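Local coordinates for protein anti-h(o) lectin I (Ulex europaeus, PDB 1FX5) that binds carbohydrate as an L-fucose-specific legume lectin of gorse that recognises the O(H) blood group and carries a calcium and a manganese ion, at residues A[83-88]-A[222-227]; A[108-113]-A[148-153]; A[125-130]-A[140-145]; A[154-159]-A[194-199]. All coordinates share one frame; numbering follows the deposited sequence.

Interaction 1 of 4, residues A[83-88]-A[222-227]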
loop_
_atom_site.group_PDB
_atom_site.type_symbol
_atom_site.label_atom_id
_atom_site.label_comp_id
_atom_site.label_asym_id
_atom_site.label_seq_id
_atom_site.Cartn_x
_atom_site.Cartn_y
_atom_site.Cartn_z
ATOM N N LYS A 83 15.503 34.871 1.399
ATOM C CA LYS A 83 15.621 35.106 -0.050
ATOM C C LYS A 83 16.649 34.214 -0.740
ATOM O O LYS A 83 16.400 33.719 -1.839
ATOM C CB LYS A 83 15.947 36.607 -0.350
ATOM N N ALA A 84 17.786 34.011 -0.069
ATOM C CA ALA A 84 18.901 33.200 -0.555
ATOM C C ALA A 84 18.851 31.680 -0.288
ATOM O O ALA A 84 19.608 30.929 -0.911
ATOM C CB ALA A 84 20.217 33.783 -0.000
ATOM N N ALA A 85 17.989 31.236 0.626
ATOM C CA ALA A 85 17.864 29.808 0.972
ATOM C C ALA A 85 17.405 28.940 -0.198
ATOM O O ALA A 85 16.548 29.352 -0.985
ATOM C CB ALA A 85 16.945 29.643 2.143
ATOM N N THR A 86 17.940 27.718 -0.263
ATOM C CA THR A 86 17.637 26.749 -1.328
ATOM C C THR A 86 17.246 25.396 -0.681
ATOM O O THR A 86 17.291 25.300 0.539
ATOM C CB THR A 86 18.923 26.555 -2.217
ATOM O OG1 THR A 86 19.877 25.745 -1.516
ATOM C CG2 THR A 86 19.604 27.899 -2.552
ATOM N N ASP A 87 16.764 24.385 -1.428
ATOM C CA ASP A 87 16.522 24.392 -2.883
ATOM C C ASP A 87 15.045 24.153 -3.204
ATOM O O ASP A 87 14.624 24.424 -4.332
ATOM C CB ASP A 87 17.345 23.323 -3.600
ATOM C CG ASP A 87 18.687 23.833 -4.034
ATOM O OD1 ASP A 87 19.663 23.561 -3.308
ATOM O OD2 ASP A 87 18.767 24.530 -5.067
ATOM N N GLY A 88 14.301 23.577 -2.244
ATOM C CA GLY A 88 12.882 23.310 -2.440
ATOM C C GLY A 88 12.456 21.868 -2.223
ATOM O O GLY A 88 13.222 21.054 -1.694
ATOM N N ARG A 222 23.352 28.048 2.450
ATOM C CA ARG A 222 21.987 28.540 2.266
ATOM C C ARG A 222 21.000 27.436 2.612
ATOM O O ARG A 222 19.913 27.338 2.035
ATOM C CB ARG A 222 21.785 29.077 0.829
ATOM C CG ARG A 222 22.682 28.480 -0.255
ATOM C CD ARG A 222 23.271 29.546 -1.239
ATOM N NE ARG A 222 22.227 30.395 -1.792
ATOM C CZ ARG A 222 22.405 31.431 -2.611
ATOM N NH1 ARG A 222 23.608 31.796 -3.021
ATOM N NH2 ARG A 222 21.344 32.130 -2.998
ATOM N N GLN A 223 21.362 26.674 3.634
ATOM C CA GLN A 223 20.571 25.563 4.109
ATOM C C GLN A 223 19.217 25.867 4.684
ATOM O O GLN A 223 19.030 26.851 5.373
ATOM C CB GLN A 223 21.354 24.745 5.137
ATOM C CG GLN A 223 22.650 24.147 4.607
ATOM C CD GLN A 223 23.301 23.211 5.622
ATOM O OE1 GLN A 223 23.071 23.325 6.831
ATOM N NE2 GLN A 223 24.094 22.269 5.133
ATOM N N ALA A 224 18.282 24.969 4.399
ATOM C CA ALA A 224 16.908 25.059 4.868
ATOM C C ALA A 224 16.360 23.629 4.916
ATOM O O ALA A 224 16.821 22.752 4.168
ATOM C CB ALA A 224 16.074 25.911 3.930
ATOM N N THR A 225 15.468 23.363 5.861
ATOM C CA THR A 225 14.874 22.044 5.987
ATOM C C THR A 225 13.425 22.163 5.433
ATOM O O THR A 225 12.805 23.223 5.534
ATOM C CB THR A 225 14.936 21.542 7.451
ATOM O OG1 THR A 225 14.350 20.228 7.530
ATOM C CG2 THR A 225 14.204 22.502 8.380
ATOM N N HIS A 226 12.928 21.107 4.783
ATOM C CA HIS A 226 11.583 21.095 4.196
ATOM C C HIS A 226 10.830 19.976 4.890
ATOM O O HIS A 226 11.253 18.820 4.819
ATOM C CB HIS A 226 11.702 20.867 2.677
ATOM C CG HIS A 226 12.577 21.875 1.995
ATOM N ND1 HIS A 226 13.945 21.723 1.890
ATOM C CD2 HIS A 226 12.293 23.092 1.472
ATOM C CE1 HIS A 226 14.468 22.807 1.340
ATOM N NE2 HIS A 226 13.487 23.655 1.075
ATOM N N GLU A 227 9.685 20.316 5.489
ATOM C CA GLU A 227 8.854 19.365 6.231
ATOM C C GLU A 227 7.375 19.199 5.873
ATOM O O GLU A 227 6.657 20.174 5.673
ATOM C CB GLU A 227 9.004 19.726 7.705
ATOM C CG GLU A 227 10.451 19.580 8.132
ATOM C CD GLU A 227 10.816 20.372 9.353
ATOM O OE1 GLU A 227 11.248 19.764 10.334
ATOM O OE2 GLU A 227 10.723 21.609 9.335
#
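R222 folds its side chain across the 84-86 backbone, its guanidinium reaching A84 and its CG lying against T86 CG2. Bends at chi2 and chi3 (-136° and -52°) curl the chain back, which lets it grip one carbonyl side-on: NE donates to A84 O at 2.8 Å and NH2 to the same oxygen at 3.0 Å. Arginine suits the place because two of its N-H groups converge on a single acceptor. The small A84 lets NH2 pass 3.6 Å from its CB, and T86 CG2 packs obliquely near NE. The backbones join as well, through a nearly straight bond from T86 N to R222 O of 3.1 Å.

Further along, H226 turns one ring face to G88 O, which stands 3.6 Å above the ring centre, while T86 O lies in plane at its edge; A224, a slim residue, brings its CB to 3.7 Å from T86 O. D87 follows a cis peptide bond, a hallmark of legume lectins next to calcium, and T86 OG1 donates to its OD1. D87 and G88 form a classic beta bulge opposite S217 of strand 209-219, and strand 224-236, which touches the loop through A224 and H226, pairs with strand 64-78, whose M76 touches H226.

Interaction 2 of 4, residues A[108-113]-A[148-153]. Unlike the reference sequence in segment 108-113: N111 (reference Glu). Unlike the reference sequence in segment 148-153: C149 (reference Arg). With NAG (2-acetamido-2-deoxy-beta-D-glucopyranose), chain D.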
loop_
_atom_site.group_PDB
_atom_site.type_symbol
_atom_site.label_atom_id
_atom_site.label_comp_id
_atom_site.label_asym_id
_atom_site.label_seq_id
_atom_site.Cartn_x
_atom_site.Cartn_y
_atom_site.Cartn_z
ATOM N N GLY A 108 17.571 15.561 -6.183
ATOM C CA GLY A 108 17.759 14.140 -5.976
ATOM C C GLY A 108 17.094 13.305 -7.071
ATOM O O GLY A 108 17.173 12.071 -7.049
ATOM N N LEU A 109 16.496 13.961 -8.065
ATOM C CA LEU A 109 15.817 13.265 -9.157
ATOM C C LEU A 109 16.596 13.149 -10.460
ATOM O O LEU A 109 16.357 12.219 -11.252
ATOM C CB LEU A 109 14.486 13.975 -9.463
ATOM C CG LEU A 109 13.484 14.192 -8.324
ATOM C CD1 LEU A 109 12.287 15.004 -8.847
ATOM C CD2 LEU A 109 13.037 12.840 -7.780
ATOM N N PHE A 110 17.489 14.111 -10.706
ATOM C CA PHE A 110 18.304 14.145 -11.928
ATOM C C PHE A 110 19.841 14.186 -11.713
ATOM O O PHE A 110 20.306 14.515 -10.619
ATOM C CB PHE A 110 17.869 15.363 -12.784
ATOM C CG PHE A 110 16.367 15.515 -12.919
ATOM C CD1 PHE A 110 15.652 14.722 -13.796
ATOM C CD2 PHE A 110 15.681 16.435 -12.148
ATOM C CE1 PHE A 110 14.275 14.848 -13.897
ATOM C CE2 PHE A 110 14.303 16.565 -12.246
ATOM C CZ PHE A 110 13.603 15.769 -13.119
ATOM N N ASN A 111 20.606 13.892 -12.775
ATOM C CA ASN A 111 22.088 13.887 -12.746
ATOM C C ASN A 111 22.662 15.276 -13.000
ATOM O O ASN A 111 23.692 15.650 -12.433
ATOM C CB ASN A 111 22.700 13.021 -13.868
ATOM C CG ASN A 111 22.549 11.526 -13.651
ATOM O OD1 ASN A 111 22.266 11.053 -12.550
ATOM N ND2 ASN A 111 22.721 10.800 -14.757
ATOM N N ASP A 112 22.071 15.967 -13.967
ATOM C CA ASP A 112 22.499 17.311 -14.358
ATOM C C ASP A 112 21.383 17.955 -15.194
ATOM O O ASP A 112 20.252 17.529 -15.074
ATOM C CB ASP A 112 23.826 17.266 -15.136
ATOM C CG ASP A 112 23.817 16.236 -16.275
ATOM O OD1 ASP A 112 24.865 15.606 -16.470
ATOM O OD2 ASP A 112 22.795 16.041 -16.989
ATOM N N THR A 113 21.702 18.906 -16.081
ATOM C CA THR A 113 20.658 19.554 -16.876
ATOM C C THR A 113 20.169 18.882 -18.151
ATOM O O THR A 113 19.256 19.395 -18.793
ATOM C CB THR A 113 21.004 21.022 -17.235
ATOM O OG1 THR A 113 21.915 21.035 -18.339
ATOM C CG2 THR A 113 21.632 21.745 -16.063
ATOM N N ASN A 148 10.671 14.568 -17.323
ATOM C CA ASN A 148 11.967 14.005 -17.711
ATOM C C ASN A 148 13.152 14.998 -17.790
ATOM O O ASN A 148 14.144 14.737 -18.481
ATOM C CB ASN A 148 11.817 13.288 -19.067
ATOM C CG ASN A 148 11.004 12.016 -18.969
ATOM O OD1 ASN A 148 10.987 11.369 -17.931
ATOM N ND2 ASN A 148 10.327 11.651 -20.047
ATOM N N CYS A 149 13.073 16.103 -17.054
ATOM C CA CYS A 149 14.145 17.084 -17.079
ATOM C C CYS A 149 14.025 18.087 -15.913
ATOM O O CYS A 149 12.926 18.293 -15.374
ATOM C CB CYS A 149 14.097 17.839 -18.417
ATOM S SG CYS A 149 15.689 18.586 -18.866
ATOM N N VAL A 150 15.154 18.667 -15.503
ATOM C CA VAL A 150 15.157 19.638 -14.407
ATOM C C VAL A 150 14.587 20.990 -14.923
ATOM O O VAL A 150 14.264 21.889 -14.138
ATOM C CB VAL A 150 16.591 19.809 -13.773
ATOM C CG1 VAL A 150 17.545 20.554 -14.727
ATOM C CG2 VAL A 150 16.493 20.528 -12.412
ATOM N N LYS A 151 14.501 21.133 -16.244
ATOM C CA LYS A 151 13.968 22.354 -16.853
ATOM C C LYS A 151 12.452 22.121 -17.034
ATOM O O LYS A 151 12.064 21.113 -17.605
ATOM C CB LYS A 151 14.624 22.586 -18.204
ATOM C CG LYS A 151 14.221 23.890 -18.855
ATOM C CD LYS A 151 14.977 24.059 -20.148
ATOM C CE LYS A 151 14.791 25.447 -20.732
ATOM N NZ LYS A 151 15.369 26.508 -19.859
ATOM N N SER A 152 11.613 23.013 -16.514
ATOM C CA SER A 152 10.150 22.887 -16.615
ATOM C C SER A 152 9.513 23.228 -17.974
ATOM O O SER A 152 10.066 24.029 -18.742
ATOM C CB SER A 152 9.490 23.815 -15.578
ATOM O OG SER A 152 10.043 23.685 -14.277
ATOM N N ILE A 153 8.352 22.638 -18.286
ATOM C CA ILE A 153 7.697 22.962 -19.554
ATOM C C ILE A 153 6.787 24.187 -19.263
ATOM O O ILE A 153 6.421 24.939 -20.173
ATOM C CB ILE A 153 6.831 21.813 -20.171
ATOM C CG1 ILE A 153 5.920 21.205 -19.128
ATOM C CG2 ILE A 153 7.705 20.795 -20.883
ATOM C CD1 ILE A 153 4.889 20.351 -19.750
HETATM C C1 NAG D . 22.948 9.370 -14.714
HETATM C C2 NAG D . 23.040 8.824 -16.132
HETATM C C3 NAG D . 23.177 7.313 -16.049
HETATM C C4 NAG D . 24.470 7.009 -15.305
HETATM C C5 NAG D . 24.376 7.632 -13.912
HETATM C C6 NAG D . 25.607 7.396 -13.049
HETATM C C7 NAG D . 20.673 8.995 -16.627
HETATM C C8 NAG D . 19.614 9.454 -17.622
HETATM N N2 NAG D . 21.932 9.215 -16.983
HETATM O O3 NAG D . 23.197 6.742 -17.370
HETATM O O4 NAG D . 24.662 5.586 -15.194
HETATM O O5 NAG D . 24.172 9.063 -14.032
HETATM O O6 NAG D . 26.800 7.640 -13.779
HETATM O O7 NAG D . 20.363 8.408 -15.582
HETATM O O HOH W 1 17.589 17.257 -16.215
#
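F110 lays one face of its ring over the C149-V150 peptide, the tightly packed part of this loop-to-loop contact. V150 N stands 3.9 Å above the ring centre and C149 C 3.6 Å above the plane nearer the rim, while CZ comes within 3.5 Å of C149 O. With chi1 at -46°, CG lies beside the backbone N, and this aims the ring at the 148-153 loop. L109 CB lies on the opposite face, so the phenyl group is sandwiched; a flat, wholly apolar ring suits such a slot. V150 crosses it obliquely, CB packing against F110 CD2 at 3.9 Å, and its CG1 turns to the T113 backbone.

The other part is looser and wetter. No direct hydrogen bond joins the segments; instead water 1 donates to D112 O and accepts from V150 N, each at 2.9 Å, bridging two backbones too far apart to bond. T113, partly exposed, lines this side, its O 3.7 Å from C149 SG. D112 turns its carboxylate to K114 N, and N111, well away from the interface, carries an N-linked N-acetylglucosamine through ND2.

C149 is tied to C115 by a disulfide, and Y119 meets the F110 ring edge-to-face. The 108-113 loop lies between strands 88-94 and 122-127, with L109 touching both; the 148-153 loop connects strands 142-147 and 154-157, and its S152 reaches E125 on strand 122-127.

Interaction 3 of 4, residues A[125-130]-A[140-145]. With MN (manganese (II) ion), chain F; CA (calcium ion), chain G.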
loop_
_atom_site.group_PDB
_atom_site.type_symbol
_atom_site.label_atom_id
_atom_site.label_comp_id
_atom_site.label_asym_id
_atom_site.label_seq_id
_atom_site.Cartn_x
_atom_site.Cartn_y
_atom_site.Cartn_z
ATOM N N GLU A 125 7.377 20.717 -8.920
ATOM C CA GLU A 125 8.382 21.337 -8.058
ATOM C C GLU A 125 7.983 22.694 -7.418
ATOM O O GLU A 125 7.310 23.528 -8.033
ATOM C CB GLU A 125 9.726 21.500 -8.804
ATOM C CG GLU A 125 9.643 22.480 -9.990
ATOM C CD GLU A 125 10.983 22.816 -10.616
ATOM O OE1 GLU A 125 11.221 23.997 -10.927
ATOM O OE2 GLU A 125 11.804 21.914 -10.829
ATOM N N PHE A 126 8.458 22.879 -6.180
ATOM C CA PHE A 126 8.264 24.061 -5.333
ATOM C C PHE A 126 9.742 24.457 -5.188
ATOM O O PHE A 126 10.440 24.089 -4.216
ATOM C CB PHE A 126 7.628 23.646 -3.997
ATOM C CG PHE A 126 6.262 23.000 -4.160
ATOM C CD1 PHE A 126 6.134 21.624 -4.238
ATOM C CD2 PHE A 126 5.113 23.786 -4.310
ATOM C CE1 PHE A 126 4.894 21.048 -4.469
ATOM C CE2 PHE A 126 3.861 23.204 -4.537
ATOM C CZ PHE A 126 3.759 21.835 -4.619
ATOM N N ASP A 127 10.214 25.119 -6.243
ATOM C CA ASP A 127 11.577 25.585 -6.401
ATOM C C ASP A 127 11.852 26.928 -5.732
ATOM O O ASP A 127 11.410 27.979 -6.217
ATOM C CB ASP A 127 11.852 25.624 -7.907
ATOM C CG ASP A 127 13.326 25.708 -8.242
ATOM O OD1 ASP A 127 13.715 25.359 -9.373
ATOM O OD2 ASP A 127 14.105 26.130 -7.385
ATOM N N THR A 128 12.672 26.894 -4.681
ATOM C CA THR A 128 13.010 28.109 -3.936
ATOM C C THR A 128 14.132 29.017 -4.460
ATOM O O THR A 128 14.378 30.067 -3.865
ATOM C CB THR A 128 13.223 27.817 -2.429
ATOM O OG1 THR A 128 14.357 26.963 -2.271
ATOM C CG2 THR A 128 12.000 27.145 -1.815
ATOM N N ILE A 129 14.828 28.621 -5.531
ATOM C CA ILE A 129 15.902 29.455 -6.098
ATOM C C ILE A 129 16.023 29.304 -7.630
ATOM O O ILE A 129 16.083 28.166 -8.141
ATOM C CB ILE A 129 17.287 29.188 -5.414
ATOM C CG1 ILE A 129 18.241 30.367 -5.654
ATOM C CG2 ILE A 129 17.922 27.873 -5.885
ATOM C CD1 ILE A 129 18.054 31.557 -4.686
ATOM N N GLY A 130 16.035 30.438 -8.350
ATOM C CA GLY A 130 16.150 30.440 -9.816
ATOM C C GLY A 130 17.449 31.020 -10.387
ATOM O O GLY A 130 18.496 30.952 -9.739
ATOM N N PHE A 140 13.412 33.850 -10.547
ATOM C CA PHE A 140 12.715 34.012 -9.257
ATOM C C PHE A 140 12.181 32.663 -8.767
ATOM O O PHE A 140 12.142 31.711 -9.543
ATOM C CB PHE A 140 11.539 34.992 -9.396
ATOM C CG PHE A 140 10.794 34.894 -10.717
ATOM C CD1 PHE A 140 10.911 35.910 -11.669
ATOM C CD2 PHE A 140 9.996 33.791 -11.012
ATOM C CE1 PHE A 140 10.256 35.822 -12.884
ATOM C CE2 PHE A 140 9.333 33.694 -12.235
ATOM C CZ PHE A 140 9.466 34.711 -13.172
ATOM N N PRO A 141 11.807 32.546 -7.465
ATOM C CA PRO A 141 11.269 31.276 -6.924
ATOM C C PRO A 141 10.022 30.949 -7.764
ATOM O O PRO A 141 9.349 31.872 -8.253
ATOM C CB PRO A 141 10.898 31.638 -5.488
ATOM C CG PRO A 141 11.903 32.723 -5.147
ATOM C CD PRO A 141 11.909 33.570 -6.408
ATOM N N HIS A 142 9.665 29.673 -7.887
ATOM C CA HIS A 142 8.501 29.327 -8.702
ATOM C C HIS A 142 8.010 27.895 -8.510
ATOM O O HIS A 142 8.716 27.071 -7.898
ATOM C CB HIS A 142 8.948 29.455 -10.170
ATOM C CG HIS A 142 10.208 28.679 -10.482
ATOM N ND1 HIS A 142 11.476 29.070 -10.098
ATOM C CD2 HIS A 142 10.369 27.481 -11.100
ATOM C CE1 HIS A 142 12.349 28.122 -10.471
ATOM N NE2 HIS A 142 11.732 27.130 -11.089
ATOM N N ILE A 143 6.765 27.622 -8.916
ATOM C CA ILE A 143 6.262 26.250 -8.799
ATOM C C ILE A 143 6.142 25.798 -10.274
ATOM O O ILE A 143 5.609 26.543 -11.118
ATOM C CB ILE A 143 4.931 26.030 -7.962
ATOM C CG1 ILE A 143 3.677 26.168 -8.811
ATOM C CG2 ILE A 143 4.889 26.912 -6.746
ATOM C CD1 ILE A 143 3.340 27.579 -9.214
ATOM N N GLY A 144 6.741 24.653 -10.607
ATOM C CA GLY A 144 6.670 24.178 -11.974
ATOM C C GLY A 144 6.422 22.704 -12.209
ATOM O O GLY A 144 6.419 21.876 -11.283
ATOM N N ILE A 145 6.169 22.384 -13.470
ATOM C CA ILE A 145 5.919 21.013 -13.874
ATOM C C ILE A 145 7.103 20.493 -14.705
ATOM O O ILE A 145 7.467 21.091 -15.724
ATOM C CB ILE A 145 4.569 20.913 -14.617
ATOM C CG1 ILE A 145 3.450 21.172 -13.599
ATOM C CG2 ILE A 145 4.398 19.530 -15.211
ATOM C CD1 ILE A 145 2.079 21.371 -14.189
HETATM MN MN MN F . 13.006 25.163 -11.411
HETATM CA CA CA G . 16.157 25.893 -8.783
HETATM O O HOH W 2 13.960 23.300 -11.761
HETATM O O HOH W 3 12.099 25.179 -13.408
HETATM O O HOH W 4 16.485 24.929 -6.724
HETATM O O HOH W 5 16.251 23.777 -9.793
#
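Three first torsions bring E125, D127 and H142 together on one face of the paired strands: E125 CG (chi1 65°) and H142 CG (52°) each sit between backbone N and carbonyl carbon, whereas D127 CG swings opposite its N (-164°). The extended glutamate then reaches far enough for OE1 to bind manganese at 2.2 Å. D127 OD1 does so at the same distance and H142 NE2 at 2.4 Å, with waters 2 and 3 beside them. D127 and H142 run side by side, the aspartate CB over the imidazole face, 3.7 Å from its centroid.

D127 is the bridge. Its OD1 also binds calcium at 2.6 Å and OD2 at 2.5 Å, while I129 supplies its carbonyl oxygen; the Asx turn, in which I129 N donates to D127 OD2, probably helps to place that carbonyl. D137 completes the manganese site and, with N134, joins the calcium site. Antiparallel bonding pairs E125 with G144 and D127 with H142. The reverse face is apolar, F126 CD2 meeting I143 CG2 at 4.0 Å.

H142 ND1 donates to F140 O at 2.8 Å, and this bond helps fix the rotation of the ring with NE2 turned to manganese. The shared aspartate couples the two ions, whose positive charge probably offsets that of the clustered carboxylates.

Interaction 4 of 4, residues A[154-159]-A[194-199]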
loop_
_atom_site.group_PDB
_atom_site.type_symbol
_atom_site.label_atom_id
_atom_site.label_comp_id
_atom_site.label_asym_id
_atom_site.label_seq_id
_atom_site.Cartn_x
_atom_site.Cartn_y
_atom_site.Cartn_z
ATOM N N ASN A 154 6.395 24.351 -17.999
ATOM C CA ASN A 154 5.555 25.461 -17.571
ATOM C C ASN A 154 5.890 25.757 -16.109
ATOM O O ASN A 154 6.187 24.840 -15.339
ATOM C CB ASN A 154 4.069 25.173 -17.723
ATOM C CG ASN A 154 3.229 26.432 -17.543
ATOM O OD1 ASN A 154 3.763 27.527 -17.606
ATOM N ND2 ASN A 154 1.939 26.292 -17.320
ATOM N N ALA A 155 5.865 27.030 -15.733
ATOM C CA ALA A 155 6.178 27.446 -14.357
ATOM C C ALA A 155 5.481 28.764 -14.011
ATOM O O ALA A 155 5.191 29.549 -14.908
ATOM C CB ALA A 155 7.703 27.629 -14.206
ATOM N N GLU A 156 5.168 28.983 -12.730
ATOM C CA GLU A 156 4.517 30.226 -12.313
ATOM C C GLU A 156 5.293 30.817 -11.142
ATOM O O GLU A 156 5.807 30.081 -10.278
ATOM C CB GLU A 156 3.051 30.006 -11.896
ATOM C CG GLU A 156 2.122 29.419 -12.995
ATOM C CD GLU A 156 1.722 30.413 -14.101
ATOM O OE1 GLU A 156 1.761 31.644 -13.879
ATOM O OE2 GLU A 156 1.352 29.957 -15.204
ATOM N N ARG A 157 5.353 32.141 -11.099
ATOM C CA ARG A 157 6.059 32.864 -10.033
ATOM C C ARG A 157 5.487 32.565 -8.650
ATOM O O ARG A 157 4.286 32.649 -8.460
ATOM C CB ARG A 157 5.976 34.373 -10.272
ATOM C CG ARG A 157 6.872 35.157 -9.361
ATOM C CD ARG A 157 6.980 36.570 -9.867
ATOM N NE ARG A 157 8.089 37.287 -9.250
ATOM C CZ ARG A 157 8.787 38.243 -9.864
ATOM N NH1 ARG A 157 8.495 38.600 -11.118
ATOM N NH2 ARG A 157 9.778 38.848 -9.216
ATOM N N TRP A 158 6.366 32.358 -7.670
ATOM C CA TRP A 158 5.970 32.052 -6.299
ATOM C C TRP A 158 6.730 32.890 -5.265
ATOM O O TRP A 158 7.959 32.893 -5.247
ATOM C CB TRP A 158 6.241 30.548 -6.035
ATOM C CG TRP A 158 6.126 30.041 -4.562
ATOM C CD1 TRP A 158 5.172 30.387 -3.631
ATOM C CD2 TRP A 158 6.957 29.049 -3.917
ATOM N NE1 TRP A 158 5.353 29.672 -2.464
ATOM C CE2 TRP A 158 6.443 28.851 -2.614
ATOM C CE3 TRP A 158 8.077 28.316 -4.328
ATOM C CZ2 TRP A 158 7.018 27.942 -1.708
ATOM C CZ3 TRP A 158 8.643 27.417 -3.436
ATOM C CH2 TRP A 158 8.115 27.234 -2.133
ATOM N N ASN A 159 6.016 33.625 -4.420
ATOM C CA ASN A 159 6.684 34.432 -3.399
ATOM C C ASN A 159 6.720 33.555 -2.141
ATOM O O ASN A 159 5.778 33.557 -1.338
ATOM C CB ASN A 159 5.919 35.724 -3.144
ATOM C CG ASN A 159 5.911 36.636 -4.361
ATOM O OD1 ASN A 159 4.871 37.161 -4.743
ATOM N ND2 ASN A 159 7.066 36.800 -5.000
ATOM N N ILE A 194 -1.778 30.176 -5.629
ATOM C CA ILE A 194 -1.163 30.171 -6.960
ATOM C C ILE A 194 -1.326 28.781 -7.551
ATOM O O ILE A 194 -1.430 27.792 -6.807
ATOM C CB ILE A 194 0.371 30.512 -6.970
ATOM C CG1 ILE A 194 1.155 29.485 -6.190
ATOM C CG2 ILE A 194 0.665 31.900 -6.387
ATOM C CD1 ILE A 194 2.626 29.666 -6.386
ATOM N N SER A 195 -1.403 28.692 -8.875
ATOM C CA SER A 195 -1.543 27.388 -9.499
ATOM C C SER A 195 -0.851 27.334 -10.844
ATOM O O SER A 195 -0.631 28.374 -11.494
ATOM C CB SER A 195 -3.001 26.967 -9.618
ATOM O OG SER A 195 -3.735 27.868 -10.400
ATOM N N VAL A 196 -0.418 26.128 -11.195
ATOM C CA VAL A 196 0.265 25.877 -12.447
ATOM C C VAL A 196 -0.403 24.640 -13.028
ATOM O O VAL A 196 -0.730 23.684 -12.290
ATOM C CB VAL A 196 1.775 25.675 -12.240
ATOM C CG1 VAL A 196 2.054 24.420 -11.406
ATOM C CG2 VAL A 196 2.458 25.638 -13.586
ATOM N N THR A 197 -0.580 24.646 -14.348
ATOM C CA THR A 197 -1.227 23.541 -15.044
ATOM C C THR A 197 -0.550 23.151 -16.328
ATOM O O THR A 197 0.107 23.984 -16.962
ATOM C CB THR A 197 -2.657 23.995 -15.496
ATOM O OG1 THR A 197 -3.428 24.393 -14.365
ATOM C CG2 THR A 197 -3.389 22.906 -16.183
ATOM N N SER A 198 -0.751 21.898 -16.726
ATOM C CA SER A 198 -0.201 21.374 -17.963
ATOM C C SER A 198 -0.986 20.157 -18.460
ATOM O O SER A 198 -1.707 19.504 -17.690
ATOM C CB SER A 198 1.277 21.053 -17.896
ATOM O OG SER A 198 1.775 21.080 -19.239
ATOM N N ILE A 199 -0.873 19.879 -19.761
ATOM C CA ILE A 199 -1.562 18.751 -20.375
ATOM C C ILE A 199 -0.472 17.815 -20.865
ATOM O O ILE A 199 0.311 18.163 -21.753
ATOM C CB ILE A 199 -2.514 19.229 -21.492
ATOM C CG1 ILE A 199 -3.483 20.255 -20.883
ATOM C CG2 ILE A 199 -3.262 18.035 -22.095
ATOM C CD1 ILE A 199 -4.646 20.676 -21.723
HETATM O O HOH W 6 -0.399 27.594 -15.517
#
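The flat amide of N154 holds T197 O almost exactly in its plane, ND2 donating at 3.0 Å along a line that also lies in the carbonyl plane of T197. CG stands opposite the backbone N (chi1 -168°), which carries the amide across to the facing strand, where it and V196 pass each other in opposite directions with ND2 3.8 Å from CG2. The indole of W158, the other flat group, is approached obliquely: I194 CD1 lies 3.7 Å from W158 CB and 3.8 Å from CD1, the two side chains crossing at about a right angle. The indole NE1 turns elsewhere, to Y187 OH.

Between these ends E156 lies across V196, its CG 3.8 Å from V196 CB and 3.3 Å from S195 O. The bend at chi2 (-74°) turns the carboxylate aside, so the aliphatic part of the glutamate packs while OE2 accepts from water 6 at 3.0 Å. That water accepts in turn from T197 N and, weakly, from N154 ND2. Asparagine and glutamate thus suit a partly exposed border, where the amide donates to a strand carbonyl and the carboxylate keeps a water partner; the branched I194 and V196 fill the apolar side, also touching I143.

The strands run nearly antiparallel, 170° apart, yet their axes stay 6.7 Å from each other and no backbone bond links them. Strand 154-157 pairs with 142-147, and strand 192-199 with 180-187. Side-chain contact between strands of two different layers in this way belongs to the beta sandwich of the legume lectin fold.

How the interactions relate
Interaction 3 holds both metal ions, and the other contacts border it. Interaction 1 meets it where D87 O approaches T128 N at 3.2 Å, probably a hydrogen bond, and the D87 side chain comes about 5 Å from calcium; D87 also binds a diol probably from the crystallisation liquor, consistent with a nearby sugar pocket. Interaction 2 joins through I153 N and I145 O, 3.1 Å apart and probably hydrogen-bonded, and the V150 side chain lies about 6 Å from manganese. Strand 154-157 of interaction 4 pairs with strand 142-147 of interaction 3, I143 O and E156 N probably hydrogen-bonded at 3.0 Å, the two centres about 9 Å apart. Interactions 1 and 4 do not touch, their centres about 20 Å apart.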